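PDB 4XHX: sialidase B from Streptococcus pneumoniae serotype 4, which hydrolyses alpha-2,3-, alpha-2,6- and alpha-2,8-glycosidic linkages of terminal sialic acid in oligosaccharides, glycoproteins and glycolipids. Local coordinates for residues D232-I237 / N278-G283; K498-E503 / R519-K524. The protein carries 1 engineered substitution. One frame throughout, in Å; residues are numbered along the deposited sequence.

Contact 1. Residues D232-I237 / N278-G283; sequences DSKSKI and NSQISG. With JKK (2-[(3-chlorobenzyl)amino]ethanesulfonic acid), chain B.
The side-chain amide of Gln280 is the flat group here, and the aliphatic chain of Lys234 lies across one of its faces. The two side chains cross at about a right angle, with Lys234 CG 3.7 Å from Gln280 CD. The nitrogen end of the amide faces the backbone of residues 232-237. Gln280 NE2 makes a weak hydrogen bond to the carbonyl O of Asp232 (3.2 Å, 134° at the hydrogen). Lys234 O comes to 2.8 Å from Gln280 NE2. With chi1 at -151° and an extended chain beyond, the Gln280 amide reaches across to the other loop. The peptide bond before Lys234 is cis. Further out, Lys234 CE passes 3.2 Å from Ser282 OG. Ser282 OG donates to Gln280 O at 2.8 Å, from above the carbonyl plane. One water joins Lys234 NZ to Ser282 O, and another joins Ser235 OG to Ile281 N. Next to Lys234 along the chain, Ser235 CA makes a CA-H...O contact with Ile281 O.

Asp232 points away from the 278-283 loop, into the substrate pocket. Asp232 OD2 accepts a hydrogen bond from the ligand amine NAL (2.9 Å), while OD1 forms a salt bridge with Arg226. The ligand chlorine sits 3.0 Å from Ser233 O, with the C-Cl bond pointing roughly at that oxygen. Asp232 is probably the proton acceptor; its loop position beside Arg207 is consistent with the catalytic aspartate of the sialidase beta-propeller.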
loop_
_atom_site.group_PDB
_atom_site.type_symbol
_atom_site.label_atom_id
_atom_site.label_comp_id
_atom_site.label_asym_id
_atom_site.label_seq_id
_atom_site.Cartn_x
_atom_site.Cartn_y
_atom_site.Cartn_z
ATOM N N ASP A 232 -2.852 -4.093 8.776
ATOM C CA ASP A 232 -2.327 -3.106 9.743
ATOM C C ASP A 232 -1.731 -3.858 10.942
ATOM O O ASP A 232 -2.119 -4.996 11.214
ATOM C CB ASP A 232 -3.468 -2.228 10.298
ATOM C CG ASP A 232 -3.945 -1.161 9.327
ATOM O OD1 ASP A 232 -3.398 -1.042 8.209
ATOM O OD2 ASP A 232 -4.871 -0.423 9.709
ATOM N N SER A 233 -0.812 -3.230 11.671
ATOM C CA SER A 233 -0.359 -3.782 12.957
ATOM C C SER A 233 -1.552 -4.215 13.847
ATOM O O SER A 233 -2.599 -3.589 13.791
ATOM C CB SER A 233 0.499 -2.753 13.694
ATOM O OG SER A 233 1.466 -2.190 12.817
ATOM N N LYS A 234 -1.423 -5.263 14.667
ATOM C CA LYS A 234 -0.202 -6.053 14.879
ATOM C C LYS A 234 0.233 -6.886 13.670
ATOM O O LYS A 234 -0.571 -7.558 13.024
ATOM C CB LYS A 234 -0.388 -6.970 16.104
ATOM C CG LYS A 234 -1.349 -8.137 15.873
ATOM C CD LYS A 234 -1.736 -8.850 17.156
ATOM C CE LYS A 234 -2.841 -9.880 16.874
ATOM N NZ LYS A 234 -3.213 -10.735 18.048
ATOM N N SER A 235 1.527 -6.835 13.373
ATOM C CA SER A 235 2.093 -7.552 12.248
ATOM C C SER A 235 3.592 -7.338 12.349
ATOM O O SER A 235 4.085 -6.863 13.377
ATOM C CB SER A 235 1.573 -6.961 10.934
ATOM O OG SER A 235 1.901 -7.782 9.830
ATOM N N LYS A 236 4.312 -7.694 11.294
ATOM C CA LYS A 236 5.652 -7.147 11.113
ATOM C C LYS A 236 5.591 -6.192 9.940
ATOM O O LYS A 236 5.156 -6.567 8.845
ATOM C CB LYS A 236 6.718 -8.213 10.854
ATOM C CG LYS A 236 8.067 -7.590 10.444
ATOM C CD LYS A 236 9.168 -8.619 10.231
ATOM C CE LYS A 236 10.525 -7.927 9.937
ATOM N NZ LYS A 236 10.975 -7.004 11.029
ATOM N N ILE A 237 5.992 -4.949 10.194
ATOM C CA ILE A 237 6.053 -3.914 9.169
ATOM C C ILE A 237 7.248 -3.031 9.447
ATOM O O ILE A 237 7.470 -2.631 10.596
ATOM C CB ILE A 237 4.795 -3.012 9.197
ATOM C CG1 ILE A 237 3.520 -3.834 9.023
ATOM C CG2 ILE A 237 4.874 -1.921 8.129
ATOM C CD1 ILE A 237 2.274 -3.049 9.392
ATOM N N ASN A 278 -7.377 -14.014 7.813
ATOM C CA ASN A 278 -7.162 -13.121 8.951
ATOM C C ASN A 278 -5.985 -13.506 9.860
ATOM O O ASN A 278 -5.774 -12.867 10.890
ATOM C CB ASN A 278 -8.441 -12.921 9.775
ATOM C CG ASN A 278 -9.510 -12.137 9.020
ATOM O OD1 ASN A 278 -9.219 -11.460 8.023
ATOM N ND2 ASN A 278 -10.759 -12.217 9.501
ATOM N N SER A 279 -5.227 -14.536 9.485
ATOM C CA SER A 279 -3.980 -14.853 10.189
ATOM C C SER A 279 -3.076 -13.626 10.243
ATOM O O SER A 279 -2.931 -12.901 9.268
ATOM C CB SER A 279 -3.225 -15.998 9.516
ATOM O OG SER A 279 -4.021 -17.164 9.414
ATOM N N GLN A 280 -2.458 -13.414 11.394
ATOM C CA GLN A 280 -1.767 -12.181 11.652
ATOM C C GLN A 280 -0.541 -12.485 12.494
ATOM O O GLN A 280 -0.641 -13.155 13.517
ATOM C CB GLN A 280 -2.716 -11.247 12.403
ATOM C CG GLN A 280 -2.483 -9.783 12.167
ATOM C CD GLN A 280 -3.484 -8.902 12.906
ATOM O OE1 GLN A 280 -4.342 -9.398 13.638
ATOM N NE2 GLN A 280 -3.378 -7.585 12.708
ATOM N N ILE A 281 0.619 -12.018 12.052
ATOM C CA ILE A 281 1.817 -12.090 12.889
ATOM C C ILE A 281 1.555 -11.318 14.183
ATOM O O ILE A 281 1.278 -10.106 14.171
ATOM C CB ILE A 281 3.062 -11.544 12.168
ATOM C CG1 ILE A 281 3.363 -12.379 10.915
ATOM C CG2 ILE A 281 4.269 -11.550 13.110
ATOM C CD1 ILE A 281 4.562 -11.900 10.137
ATOM N N SER A 282 1.646 -12.026 15.303
ATOM C CA SER A 282 1.081 -11.533 16.544
ATOM C C SER A 282 2.072 -11.207 17.638
ATOM O O SER A 282 1.680 -10.629 18.654
ATOM C CB SER A 282 0.052 -12.529 17.073
ATOM O OG SER A 282 -1.082 -12.530 16.224
ATOM N N GLY A 283 3.335 -11.587 17.440
ATOM C CA GLY A 283 4.380 -11.324 18.419
ATOM C C GLY A 283 5.518 -10.403 17.973
ATOM O O GLY A 283 6.555 -10.340 18.631
HETATM C CAE JKK B . -1.815 3.230 13.130
HETATM C CAF JKK B . -1.812 1.897 13.663
HETATM C CAG JKK B . -2.864 3.625 12.272
HETATM C CAH JKK B . -3.880 1.381 12.493
HETATM C CAI JKK B . -6.024 2.678 8.877
HETATM C CAJ JKK B . -5.940 1.968 7.545
HETATM C CAK JKK B . -5.024 3.111 11.025
HETATM C CAM JKK B . -2.830 0.989 13.344
HETATM C CAN JKK B . -3.896 2.716 11.964
HETATM N NAL JKK B . -4.882 2.487 9.726
HETATM O OAA JKK B . -8.408 2.713 6.656
HETATM O OAB JKK B . -8.118 0.449 7.534
HETATM O OAC JKK B . -7.229 0.994 5.381
HETATM S SAO JKK B . -7.494 1.502 6.727
HETATM CL CL JKK B . -2.815 -0.628 14.000
HETATM O O HOH W 1 -5.316 -4.928 13.765
HETATM O O HOH W 2 -0.614 -10.542 20.021
HETATM O O HOH W 3 0.249 -9.945 10.009
#

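Contact 2. Residues K498-E503 / R519-K524; sequences KNATAE and RTTTGK. With JKK (2-[(3-chlorobenzyl)amino]ethanesulfonic acid), chain B.
Residues 500-503 and 519-521 run in nearly opposite directions, 165° apart, and both are irregular. Ala502 and Arg519 are the nearest pair by CA, at 4.9 Å. Ala502 is the centre of an inverse gamma turn, closed by a weak bond from Glu503 N to Thr501 O. Just beyond it, Arg519 N donates to Glu503 O in a nearly straight hydrogen bond (3.0 Å, 169°). Ala502 CA adds a CA-H...O contact to Arg519 O. The 519-524 loop is shaped by two successive ST turns, in which Thr520 OG1 and Thr522 OG1 each accept from the backbone N two residues on.

Arg519 carries most of the side-chain contact. Its side chain is fully extended as far as NE and lies alongside both Thr501 and Glu503. Arg519 CD passes 3.1 Å from Thr501 O. Thr501 CG2 sits over the centre of one guanidinium face, 3.9 Å from Arg519 NH1. Glu503 OE2 and ligand OAA lie at the edge, near the guanidinium plane. The salt bridge from Arg519 NH1 to Glu503 OE2 is 2.9 Å and meets the carboxylate from above its plane. The two planes are 73° apart. Arg519 NH1 and NH2 both donate to sulfonate oxygen OAA, each at 3.0 Å. Arg581 and Arg207 also bind the ligand, consistent with the sialidase arginine triad, which holds the carboxylate of sialic acid.

Glu503 OE1 is hydrogen-bonded to the OH of Tyr615, probably the nucleophile, and Arg519 NE to Tyr551 O. Tyr471 of strand 466-472 packs against Thr501, Ala502 and Glu503, while Tyr542 of strand 541-542 touches Thr520 and Thr522. Strands 504-510 and 513-518 form the hairpin between the two segments.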
loop_
_atom_site.group_PDB
_atom_site.type_symbol
_atom_site.label_atom_id
_atom_site.label_comp_id
_atom_site.label_asym_id
_atom_site.label_seq_id
_atom_site.Cartn_x
_atom_site.Cartn_y
_atom_site.Cartn_z
ATOM N N LYS A 498 -15.943 11.879 17.007
ATOM C CA LYS A 498 -15.295 10.998 17.963
ATOM C C LYS A 498 -14.773 9.779 17.192
ATOM O O LYS A 498 -15.451 9.245 16.304
ATOM C CB LYS A 498 -16.268 10.580 19.069
ATOM C CG LYS A 498 -15.651 9.719 20.175
ATOM C CD LYS A 498 -16.699 9.252 21.197
ATOM C CE LYS A 498 -16.078 8.362 22.280
ATOM N NZ LYS A 498 -17.036 7.996 23.372
ATOM N N ASN A 499 -13.549 9.371 17.515
ATOM C CA ASN A 499 -12.940 8.165 16.952
ATOM C C ASN A 499 -12.911 8.068 15.422
ATOM O O ASN A 499 -13.002 6.974 14.856
ATOM C CB ASN A 499 -13.574 6.908 17.559
ATOM C CG ASN A 499 -13.125 6.666 18.987
ATOM O OD1 ASN A 499 -13.919 6.745 19.926
ATOM N ND2 ASN A 499 -11.842 6.369 19.157
ATOM N N ALA A 500 -12.780 9.208 14.754
ATOM C CA ALA A 500 -12.537 9.187 13.325
ATOM C C ALA A 500 -11.073 8.827 13.065
ATOM O O ALA A 500 -10.201 9.034 13.909
ATOM C CB ALA A 500 -12.883 10.527 12.693
ATOM N N THR A 501 -10.822 8.251 11.903
ATOM C CA THR A 501 -9.468 8.080 11.408
ATOM C C THR A 501 -9.200 9.322 10.555
ATOM O O THR A 501 -9.292 9.281 9.334
ATOM C CB THR A 501 -9.370 6.778 10.592
ATOM O OG1 THR A 501 -9.834 5.698 11.409
ATOM C CG2 THR A 501 -7.948 6.488 10.163
ATOM N N ALA A 502 -8.916 10.438 11.223
ATOM C CA ALA A 502 -8.872 11.737 10.565
ATOM C C ALA A 502 -7.512 12.013 9.920
ATOM O O ALA A 502 -6.776 12.924 10.328
ATOM C CB ALA A 502 -9.229 12.833 11.548
ATOM N N GLU A 503 -7.192 11.214 8.915
ATOM C CA GLU A 503 -5.935 11.347 8.192
ATOM C C GLU A 503 -5.982 12.664 7.434
ATOM O O GLU A 503 -6.883 12.890 6.617
ATOM C CB GLU A 503 -5.729 10.146 7.262
ATOM C CG GLU A 503 -5.450 8.835 8.017
ATOM C CD GLU A 503 -5.719 7.594 7.186
ATOM O OE1 GLU A 503 -5.193 6.510 7.544
ATOM O OE2 GLU A 503 -6.462 7.699 6.183
ATOM N N ARG A 519 -9.791 13.112 6.064
ATOM C CA ARG A 519 -10.726 11.994 6.079
ATOM C C ARG A 519 -11.681 12.117 7.251
ATOM O O ARG A 519 -11.275 12.502 8.347
ATOM C CB ARG A 519 -9.919 10.699 6.223
ATOM C CG ARG A 519 -10.733 9.413 6.274
ATOM C CD ARG A 519 -9.785 8.237 6.418
ATOM N NE ARG A 519 -10.462 6.999 6.784
ATOM C CZ ARG A 519 -9.865 5.809 6.752
ATOM N NH1 ARG A 519 -8.589 5.714 6.382
ATOM N NH2 ARG A 519 -10.541 4.723 7.090
ATOM N N THR A 520 -12.948 11.795 7.023
ATOM C CA THR A 520 -13.947 11.849 8.089
ATOM C C THR A 520 -14.799 10.582 8.101
ATOM O O THR A 520 -14.464 9.586 7.459
ATOM C CB THR A 520 -14.910 13.033 7.893
ATOM O OG1 THR A 520 -15.764 12.773 6.771
ATOM C CG2 THR A 520 -14.142 14.351 7.675
ATOM N N THR A 521 -15.926 10.634 8.798
ATOM C CA THR A 521 -16.866 9.520 8.748
ATOM C C THR A 521 -18.204 9.917 8.116
ATOM O O THR A 521 -19.206 9.238 8.302
ATOM C CB THR A 521 -17.097 8.948 10.138
ATOM O OG1 THR A 521 -17.574 9.987 10.993
ATOM C CG2 THR A 521 -15.783 8.399 10.708
ATOM N N THR A 522 -18.211 11.011 7.361
ATOM C CA THR A 522 -19.457 11.564 6.835
ATOM C C THR A 522 -19.688 11.270 5.356
ATOM O O THR A 522 -20.742 11.624 4.812
ATOM C CB THR A 522 -19.503 13.099 6.990
ATOM O OG1 THR A 522 -18.460 13.683 6.203
ATOM C CG2 THR A 522 -19.333 13.507 8.446
ATOM N N GLY A 523 -18.705 10.652 4.704
ATOM C CA GLY A 523 -18.749 10.467 3.261
ATOM C C GLY A 523 -18.263 11.670 2.449
ATOM O O GLY A 523 -18.256 11.639 1.214
ATOM N N LYS A 524 -17.867 12.737 3.136
ATOM C CA LYS A 524 -17.286 13.905 2.478
ATOM C C LYS A 524 -15.920 14.214 3.081
ATOM O O LYS A 524 -15.700 14.001 4.278
ATOM C CB LYS A 524 -18.222 15.117 2.611
ATOM C CG LYS A 524 -19.641 14.839 2.077
ATOM C CD LYS A 524 -20.530 16.080 2.053
ATOM C CE LYS A 524 -21.177 16.336 3.406
ATOM N NZ LYS A 524 -22.391 17.196 3.277
HETATM C CAE JKK B . -1.815 3.230 13.130
HETATM C CAF JKK B . -1.812 1.897 13.663
HETATM C CAG JKK B . -2.864 3.625 12.272
HETATM C CAH JKK B . -3.880 1.381 12.493
HETATM C CAI JKK B . -6.024 2.678 8.877
HETATM C CAJ JKK B . -5.940 1.968 7.545
HETATM C CAK JKK B . -5.024 3.111 11.025
HETATM C CAM JKK B . -2.830 0.989 13.344
HETATM C CAN JKK B . -3.896 2.716 11.964
HETATM N NAL JKK B . -4.882 2.487 9.726
HETATM O OAA JKK B . -8.408 2.713 6.656
HETATM O OAB JKK B . -8.118 0.449 7.534
HETATM O OAC JKK B . -7.229 0.994 5.381
HETATM S SAO JKK B . -7.494 1.502 6.727
HETATM CL CL JKK B . -2.815 -0.628 14.000
#

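In the fold
From the N terminus, the chain first passes through the domain that holds the strands before residue 205. Contact 1 then closes a loop of about 40 residues holding strands 237-244 and 255-256. It ties the four-stranded sheet that starts at 205-213 to the approach to strand 286-294. Contact 2 comes later and closes the hairpin of strands 504-510 and 513-518. The two are in series and neither encloses nor crosses the other. The centres of contact 1 and contact 2 are about 24 Å apart, and the nearest atoms of contact 1 and contact 2 about 7 Å. The bound ligand bridges them, its amine at contact 1 and its sulfonate at contact 2. Both contribute residues to one active site.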